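Glideosome-associated protein 50 (Plasmodium falciparum 3D7, PDB 3TGH) is a component of the glideosome, which drives gliding motility and host-cell invasion, and may help assemble the complex and anchor it to the inner membrane complex. Local coordinates at residues Q199-S211 with Q257-F270. Residues are numbered along the deposited sequence; the frame is centred on the assembly and turned at random.
Sequences QPIYSSGYSRGSS and QGKSGMKNSKSLFF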
ATOM      1  N   GLN A 199       5.862  -5.813   4.523  1.00 24.59           N
ATOM      2  CA  GLN A 199       6.622  -5.777   5.771  1.00 23.47           C
ATOM      3  C   GLN A 199       7.010  -4.346   6.189  1.00 22.94           C
ATOM      4  O   GLN A 199       7.646  -3.621   5.419  1.00 23.09           O
ATOM      5  CB  GLN A 199       7.880  -6.647   5.623  1.00 25.66           C
ATOM      6  CG  GLN A 199       8.860  -6.577   6.774  1.00 27.06           C
ATOM      7  CD  GLN A 199       8.303  -7.132   8.062  1.00 30.26           C
ATOM      8  OE1 GLN A 199       7.853  -8.277   8.113  1.00 27.73           O
ATOM      9  NE2 GLN A 199       8.351  -6.326   9.125  1.00 27.69           N
ATOM     10  N   PRO A 200       6.649  -3.940   7.424  1.00 23.29           N
ATOM     11  CA  PRO A 200       7.118  -2.641   7.927  1.00 24.64           C
ATOM     12  C   PRO A 200       8.614  -2.599   8.209  1.00 25.80           C
ATOM     13  O   PRO A 200       9.219  -3.617   8.549  1.00 26.10           O
ATOM     14  CB  PRO A 200       6.350  -2.452   9.242  1.00 25.20           C
ATOM     15  CG  PRO A 200       5.758  -3.753   9.565  1.00 28.41           C
ATOM     16  CD  PRO A 200       5.658  -4.552   8.316  1.00 24.24           C
ATOM     17  N   ILE A 201       9.189  -1.408   8.072  1.00 24.39           N
ATOM     18  CA  ILE A 201      10.535  -1.131   8.530  1.00 25.66           C
ATOM     19  C   ILE A 201      10.499  -0.987  10.055  1.00 28.05           C
ATOM     20  O   ILE A 201      11.308  -1.590  10.762  1.00 28.84           O
ATOM     21  CB  ILE A 201      11.079   0.164   7.901  1.00 25.38           C
ATOM     22  CG1 ILE A 201      11.244  -0.008   6.391  1.00 29.18           C
ATOM     23  CG2 ILE A 201      12.408   0.571   8.566  1.00 26.33           C
ATOM     24  CD1 ILE A 201      11.428   1.314   5.633  1.00 27.04           C
ATOM     25  N   TYR A 202       9.552  -0.184  10.544  1.00 28.46           N
ATOM     26  CA  TYR A 202       9.393   0.072  11.974  1.00 29.90           C
ATOM     27  C   TYR A 202       7.991  -0.325  12.396  1.00 31.26           C
ATOM     28  O   TYR A 202       7.017   0.011  11.722  1.00 28.68           O
ATOM     29  CB  TYR A 202       9.608   1.549  12.285  1.00 29.53           C
ATOM     30  CG  TYR A 202      11.003   2.066  12.035  1.00 33.02           C
ATOM     31  CD1 TYR A 202      12.124   1.392  12.523  1.00 32.51           C
ATOM     32  CD2 TYR A 202      11.205   3.258  11.343  1.00 33.94           C
ATOM     33  CE1 TYR A 202      13.402   1.883  12.302  1.00 35.99           C
ATOM     34  CE2 TYR A 202      12.478   3.756  11.123  1.00 37.28           C
ATOM     35  CZ  TYR A 202      13.570   3.071  11.610  1.00 35.59           C
ATOM     36  OH  TYR A 202      14.829   3.571  11.381  1.00 39.32           O
ATOM     37  N   SER A 203       7.888  -1.044  13.513  1.00 32.09           N
ATOM     38  CA  SER A 203       6.591  -1.504  14.011  1.00 30.93           C
ATOM     39  C   SER A 203       6.675  -1.887  15.485  1.00 31.72           C
ATOM     40  O   SER A 203       7.617  -2.565  15.908  1.00 31.87           O
ATOM     41  CB  SER A 203       6.093  -2.701  13.196  1.00 31.36           C
ATOM     42  OG  SER A 203       4.872  -3.233  13.697  1.00 29.65           O
ATOM     43  N   SER A 204       5.670  -1.463  16.247  1.00 30.55           N
ATOM     44  CA  SER A 204       5.501  -1.900  17.632  1.00 33.75           C
ATOM     45  C   SER A 204       4.722  -3.221  17.697  1.00 33.63           C
ATOM     46  O   SER A 204       4.544  -3.785  18.782  1.00 34.96           O
ATOM     47  CB  SER A 204       4.781  -0.823  18.455  1.00 33.33           C
ATOM     48  OG  SER A 204       5.453   0.423  18.387  1.00 36.47           O
ATOM     49  N   GLY A 205       4.270  -3.710  16.542  1.00 31.69           N
ATOM     50  CA  GLY A 205       3.525  -4.964  16.439  1.00 30.65           C
ATOM     51  C   GLY A 205       4.416  -6.195  16.459  1.00 30.80           C
ATOM     52  O   GLY A 205       5.614  -6.104  16.740  1.00 30.61           O
ATOM     53  N   TYR A 206       3.831  -7.343  16.125  1.00 33.52           N
ATOM     54  CA  TYR A 206       4.473  -8.652  16.348  1.00 34.76           C
ATOM     55  C   TYR A 206       5.856  -8.808  15.708  1.00 35.04           C
ATOM     56  O   TYR A 206       6.794  -9.280  16.355  1.00 33.29           O
ATOM     57  CB  TYR A 206       3.555  -9.784  15.883  1.00 36.44           C
ATOM     58  CG  TYR A 206       4.090 -11.161  16.198  1.00 44.14           C
ATOM     59  CD1 TYR A 206       4.142 -11.625  17.511  1.00 50.97           C
ATOM     60  CD2 TYR A 206       4.553 -12.001  15.188  1.00 49.88           C
ATOM     61  CE1 TYR A 206       4.637 -12.891  17.810  1.00 53.83           C
ATOM     62  CE2 TYR A 206       5.053 -13.271  15.479  1.00 52.76           C
ATOM     63  CZ  TYR A 206       5.089 -13.706  16.787  1.00 55.41           C
ATOM     64  OH  TYR A 206       5.580 -14.958  17.078  1.00 61.26           O
ATOM     65  N   SER A 207       5.990  -8.401  14.451  1.00 31.41           N
ATOM     66  CA  SER A 207       7.259  -8.551  13.734  1.00 31.90           C
ATOM     67  C   SER A 207       8.371  -7.676  14.313  1.00 31.89           C
ATOM     68  O   SER A 207       9.542  -7.980  14.143  1.00 32.59           O
ATOM     69  CB  SER A 207       7.083  -8.219  12.244  1.00 29.56           C
ATOM     70  OG  SER A 207       7.033  -6.815  12.029  1.00 31.35           O
ATOM     71  N   ARG A 208       7.990  -6.580  14.969  1.00 32.90           N
ATOM     72  CA  ARG A 208       8.922  -5.566  15.468  1.00 35.13           C
ATOM     73  C   ARG A 208       9.708  -4.840  14.368  1.00 34.00           C
ATOM     74  O   ARG A 208      10.737  -4.217  14.637  1.00 33.52           O
ATOM     75  CB  ARG A 208       9.867  -6.157  16.535  1.00 39.15           C
ATOM     76  CG  ARG A 208       9.173  -6.387  17.859  1.00 45.81           C
ATOM     77  CD  ARG A 208       9.066  -5.078  18.624  1.00 54.40           C
ATOM     78  NE  ARG A 208       7.910  -5.032  19.512  1.00 61.35           N
ATOM     79  CZ  ARG A 208       7.554  -3.961  20.220  1.00 65.95           C
ATOM     80  NH1 ARG A 208       8.264  -2.834  20.150  1.00 67.42           N
ATOM     81  NH2 ARG A 208       6.481  -4.012  21.002  1.00 67.69           N
ATOM     82  N   GLY A 209       9.199  -4.878  13.139  1.00 31.50           N
ATOM     83  CA  GLY A 209       9.872  -4.231  12.021  1.00 31.02           C
ATOM     84  C   GLY A 209      10.897  -5.129  11.367  1.00 30.85           C
ATOM     85  O   GLY A 209      10.891  -6.345  11.567  1.00 31.88           O
ATOM     86  N   SER A 210      11.785  -4.514  10.595  1.00 30.57           N
ATOM     87  CA  SER A 210      12.807  -5.224   9.838  1.00 29.36           C
ATOM     88  C   SER A 210      14.102  -4.418   9.800  1.00 30.58           C
ATOM     89  O   SER A 210      14.182  -3.404   9.108  1.00 28.71           O
ATOM     90  CB  SER A 210      12.310  -5.476   8.406  1.00 28.62           C
ATOM     91  OG  SER A 210      13.309  -6.094   7.623  1.00 30.00           O
ATOM     92  N   SER A 211      15.126  -4.874  10.527  1.00 31.07           N
ATOM     93  CA  SER A 211      16.438  -4.217  10.471  1.00 32.85           C
ATOM     94  C   SER A 211      17.034  -4.294   9.062  1.00 30.68           C
ATOM     95  O   SER A 211      17.733  -3.377   8.618  1.00 30.10           O
ATOM     96  CB  SER A 211      17.405  -4.799  11.518  1.00 35.20           C
ATOM     97  OG  SER A 211      17.581  -6.200  11.352  1.00 41.67           O
ATOM     98  N   GLN A 257      -4.111  -8.546  16.288  1.00 44.94           N
ATOM     99  CA  GLN A 257      -3.227  -9.094  17.306  1.00 52.15           C
ATOM    100  C   GLN A 257      -2.890  -7.940  18.240  1.00 55.90           C
ATOM    101  O   GLN A 257      -2.628  -6.816  17.781  1.00 56.01           O
ATOM    102  CB  GLN A 257      -1.992  -9.770  16.700  1.00 51.01           C
ATOM    103  CG  GLN A 257      -1.156  -8.891  15.812  1.00 51.78           C
ATOM    104  CD  GLN A 257      -0.229  -9.663  14.868  1.00 50.44           C
ATOM    105  OE1 GLN A 257       0.539  -9.058  14.129  1.00 35.22           O
ATOM    106  NE2 GLN A 257      -0.298 -10.992  14.897  1.00 52.07           N
ATOM    107  N   GLY A 258      -2.920  -8.233  19.540  1.00 61.40           N
ATOM    108  CA  GLY A 258      -2.988  -7.227  20.608  1.00 64.86           C
ATOM    109  C   GLY A 258      -1.884  -6.191  20.654  1.00 65.88           C
ATOM    110  O   GLY A 258      -1.165  -5.997  19.682  1.00 63.49           O
ATOM    111  N   LYS A 259      -1.738  -5.532  21.803  1.00 69.26           N
ATOM    112  CA  LYS A 259      -0.856  -4.355  21.907  1.00 69.59           C
ATOM    113  C   LYS A 259       0.654  -4.643  21.818  1.00 71.17           C
ATOM    114  O   LYS A 259       1.445  -3.721  21.579  1.00 69.68           O
ATOM    115  CB  LYS A 259      -1.183  -3.534  23.167  1.00 71.28           C
ATOM    116  CG  LYS A 259      -2.001  -2.263  22.898  1.00 67.83           C
ATOM    117  CD  LYS A 259      -3.384  -2.545  22.296  1.00 63.06           C
ATOM    118  CE  LYS A 259      -4.091  -1.242  21.938  1.00 59.53           C
ATOM    119  NZ  LYS A 259      -5.324  -1.445  21.128  1.00 50.64           N
ATOM    120  N   SER A 260       1.042  -5.909  21.999  1.00 74.35           N
ATOM    121  CA  SER A 260       2.453  -6.326  21.972  1.00 75.92           C
ATOM    122  C   SER A 260       3.210  -5.762  23.177  1.00 79.40           C
ATOM    123  O   SER A 260       2.594  -5.279  24.132  1.00 82.21           O
ATOM    124  CB  SER A 260       3.131  -5.902  20.660  1.00 73.63           C
ATOM    125  OG  SER A 260       4.369  -6.567  20.484  1.00 75.48           O
ATOM    126  N   GLY A 261       4.541  -5.833  23.134  1.00 80.11           N
ATOM    127  CA  GLY A 261       5.388  -5.333  24.218  1.00 81.73           C
ATOM    128  C   GLY A 261       5.499  -3.815  24.263  1.00 79.67           C
ATOM    129  O   GLY A 261       4.501  -3.105  24.122  1.00 79.09           O
ATOM    130  N   MET A 262       6.720  -3.318  24.452  1.00 78.53           N
ATOM    131  CA  MET A 262       6.963  -1.882  24.618  1.00 76.07           C
ATOM    132  C   MET A 262       6.894  -1.147  23.272  1.00 68.89           C
ATOM    133  O   MET A 262       7.512  -1.571  22.300  1.00 67.73           O
ATOM    134  CB  MET A 262       8.327  -1.650  25.281  1.00 80.24           C
ATOM    135  CG  MET A 262       8.464  -2.296  26.665  1.00 86.96           C
ATOM    136  SD  MET A 262      10.113  -2.143  27.388  1.00 95.15           S
ATOM    137  CE  MET A 262       9.931  -3.120  28.881  1.00 99.41           C
ATOM    138  N   LYS A 263       6.152  -0.043  23.231  1.00 62.97           N
ATOM    139  CA  LYS A 263       5.958   0.720  21.995  1.00 57.74           C
ATOM    140  C   LYS A 263       7.276   1.284  21.472  1.00 53.48           C
ATOM    141  O   LYS A 263       8.173   1.618  22.250  1.00 52.09           O
ATOM    142  CB  LYS A 263       4.986   1.890  22.215  1.00 58.82           C
ATOM    143  CG  LYS A 263       3.597   1.510  22.726  1.00 61.99           C
ATOM    144  CD  LYS A 263       2.784   0.749  21.688  1.00 59.89           C
ATOM    145  CE  LYS A 263       1.426   0.343  22.243  1.00 62.02           C
ATOM    146  NZ  LYS A 263       0.614   1.522  22.665  1.00 62.63           N
ATOM    147  N   ASN A 264       7.384   1.392  20.150  1.00 46.31           N
ATOM    148  CA  ASN A 264       8.482   2.122  19.519  1.00 44.52           C
ATOM    149  C   ASN A 264       8.523   3.545  20.078  1.00 44.75           C
ATOM    150  O   ASN A 264       7.480   4.164  20.283  1.00 42.03           O
ATOM    151  CB  ASN A 264       8.301   2.139  17.991  1.00 41.21           C
ATOM    152  CG  ASN A 264       9.507   2.709  17.258  1.00 41.03           C
ATOM    153  OD1 ASN A 264       9.692   3.921  17.198  1.00 42.27           O
ATOM    154  ND2 ASN A 264      10.325   1.829  16.684  1.00 41.65           N
ATOM    155  N   SER A 265       9.725   4.050  20.350  1.00 48.05           N
ATOM    156  CA  SER A 265       9.893   5.358  21.003  1.00 49.82           C
ATOM    157  C   SER A 265       9.313   6.522  20.188  1.00 47.52           C
ATOM    158  O   SER A 265       8.967   7.564  20.751  1.00 46.16           O
ATOM    159  CB  SER A 265      11.373   5.622  21.292  1.00 53.22           C
ATOM    160  OG  SER A 265      12.121   5.642  20.087  1.00 53.74           O
ATOM    161  N   LYS A 266       9.216   6.341  18.871  1.00 43.72           N
ATOM    162  CA  LYS A 266       8.638   7.356  17.987  1.00 42.63           C
ATOM    163  C   LYS A 266       7.221   7.008  17.510  1.00 39.58           C
ATOM    164  O   LYS A 266       6.715   7.603  16.556  1.00 36.77           O
ATOM    165  CB  LYS A 266       9.572   7.598  16.800  1.00 43.20           C
ATOM    166  CG  LYS A 266      10.874   8.284  17.206  1.00 50.15           C
ATOM    167  CD  LYS A 266      11.640   8.825  16.012  1.00 54.82           C
ATOM    168  CE  LYS A 266      12.694   9.843  16.439  1.00 61.36           C
ATOM    169  NZ  LYS A 266      13.324  10.506  15.259  1.00 63.17           N
ATOM    170  N   SER A 267       6.576   6.057  18.181  1.00 38.48           N
ATOM    171  CA  SER A 267       5.182   5.748  17.898  1.00 36.19           C
ATOM    172  C   SER A 267       4.284   6.870  18.420  1.00 36.57           C
ATOM    173  O   SER A 267       4.395   7.287  19.579  1.00 36.99           O
ATOM    174  CB  SER A 267       4.784   4.412  18.527  1.00 37.95           C
ATOM    175  OG  SER A 267       3.432   4.111  18.257  1.00 37.04           O
ATOM    176  N   LEU A 268       3.403   7.363  17.555  1.00 32.13           N
ATOM    177  CA  LEU A 268       2.459   8.414  17.914  1.00 34.29           C
ATOM    178  C   LEU A 268       1.077   7.846  18.230  1.00 33.92           C
ATOM    179  O   LEU A 268       0.288   8.465  18.939  1.00 35.54           O
ATOM    180  CB  LEU A 268       2.344   9.428  16.773  1.00 34.57           C
ATOM    181  CG  LEU A 268       3.617  10.207  16.430  1.00 36.57           C
ATOM    182  CD1 LEU A 268       3.384  11.055  15.182  1.00 38.65           C
ATOM    183  CD2 LEU A 268       4.058  11.066  17.606  1.00 41.75           C
ATOM    184  N   PHE A 269       0.790   6.668  17.691  1.00 32.78           N
ATOM    185  CA  PHE A 269      -0.498   6.035  17.860  1.00 32.68           C
ATOM    186  C   PHE A 269      -0.373   4.559  17.544  1.00 30.96           C
ATOM    187  O   PHE A 269       0.311   4.181  16.589  1.00 29.00           O
ATOM    188  CB  PHE A 269      -1.522   6.683  16.913  1.00 32.88           C
ATOM    189  CG  PHE A 269      -2.717   5.819  16.618  1.00 32.94           C
ATOM    190  CD1 PHE A 269      -3.728   5.669  17.549  1.00 35.19           C
ATOM    191  CD2 PHE A 269      -2.834   5.166  15.398  1.00 34.59           C
ATOM    192  CE1 PHE A 269      -4.837   4.880  17.275  1.00 35.39           C
ATOM    193  CE2 PHE A 269      -3.938   4.371  15.120  1.00 34.65           C
ATOM    194  CZ  PHE A 269      -4.939   4.227  16.063  1.00 34.23           C
ATOM    195  N   PHE A 270      -1.034   3.735  18.349  1.00 31.44           N
ATOM    196  CA  PHE A 270      -1.107   2.300  18.103  1.00 30.63           C
ATOM    197  C   PHE A 270      -2.480   1.790  18.514  1.00 31.58           C
ATOM    198  O   PHE A 270      -2.985   2.150  19.575  1.00 31.74           O
ATOM    199  CB  PHE A 270      -0.032   1.554  18.901  1.00 31.60           C
ATOM    200  CG  PHE A 270      -0.027   0.067  18.670  1.00 30.79           C
ATOM    201  CD1 PHE A 270       0.904  -0.513  17.825  1.00 31.32           C
ATOM    202  CD2 PHE A 270      -0.956  -0.756  19.305  1.00 33.94           C
ATOM    203  CE1 PHE A 270       0.918  -1.884  17.605  1.00 30.34           C
ATOM    204  CE2 PHE A 270      -0.955  -2.119  19.086  1.00 36.40           C
ATOM    205  CZ  PHE A 270      -0.015  -2.689  18.229  1.00 35.69           C
TER
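Ser204 meets Asn264 where two loops of the metallophosphoesterase fold pack together: the one between strand 192-196 and helix 211-216, and the one running into edge strand 267-271. The tight part centres on Ser204. With chi1 at -55° its hydroxyl stands anti to the carbonyl carbon and is directed at Asn264 N, from which it accepts a nearly straight bond (171°), 2.8 Å from Asn264 N to Ser204 OG; it also bonds Glu238, a carboxylate shared with Ser267. Serine suits this buried spot: its short side chain serves both partners while CB packs against the Phe270 ring, 3.9 Å from Ser204 CB to Phe270 CD1. Gly205, with no side chain to crowd Ser203 OG, gives its N-H to that hydroxyl in an ST turn. Asn264 OD1 accepts from Lys266 N in an Asx turn.

Toward the surface the packing loosens, and Ser260 to Met262 are poorly ordered. Close to the metal site, where the Gln257 side chain is about 7 Å from that of the metal ligand His233 at nearest atoms, Tyr206 CB lies 3.6 Å from Gln257 OE1, which accepts a bond from Asn235 N. On the outer side Arg208, long enough to span the gap, bends at chi2 and lays its guanidinium over the Ser204 carbonyl carbon. Its NH2 makes only weak bonds, to Ser260 OG and Met262 O, whereas NH1 comes in nearly in line with the C=O bond, though its own N-H is bent (141°), 2.6 Å from Arg208 NH1 to Met262 O.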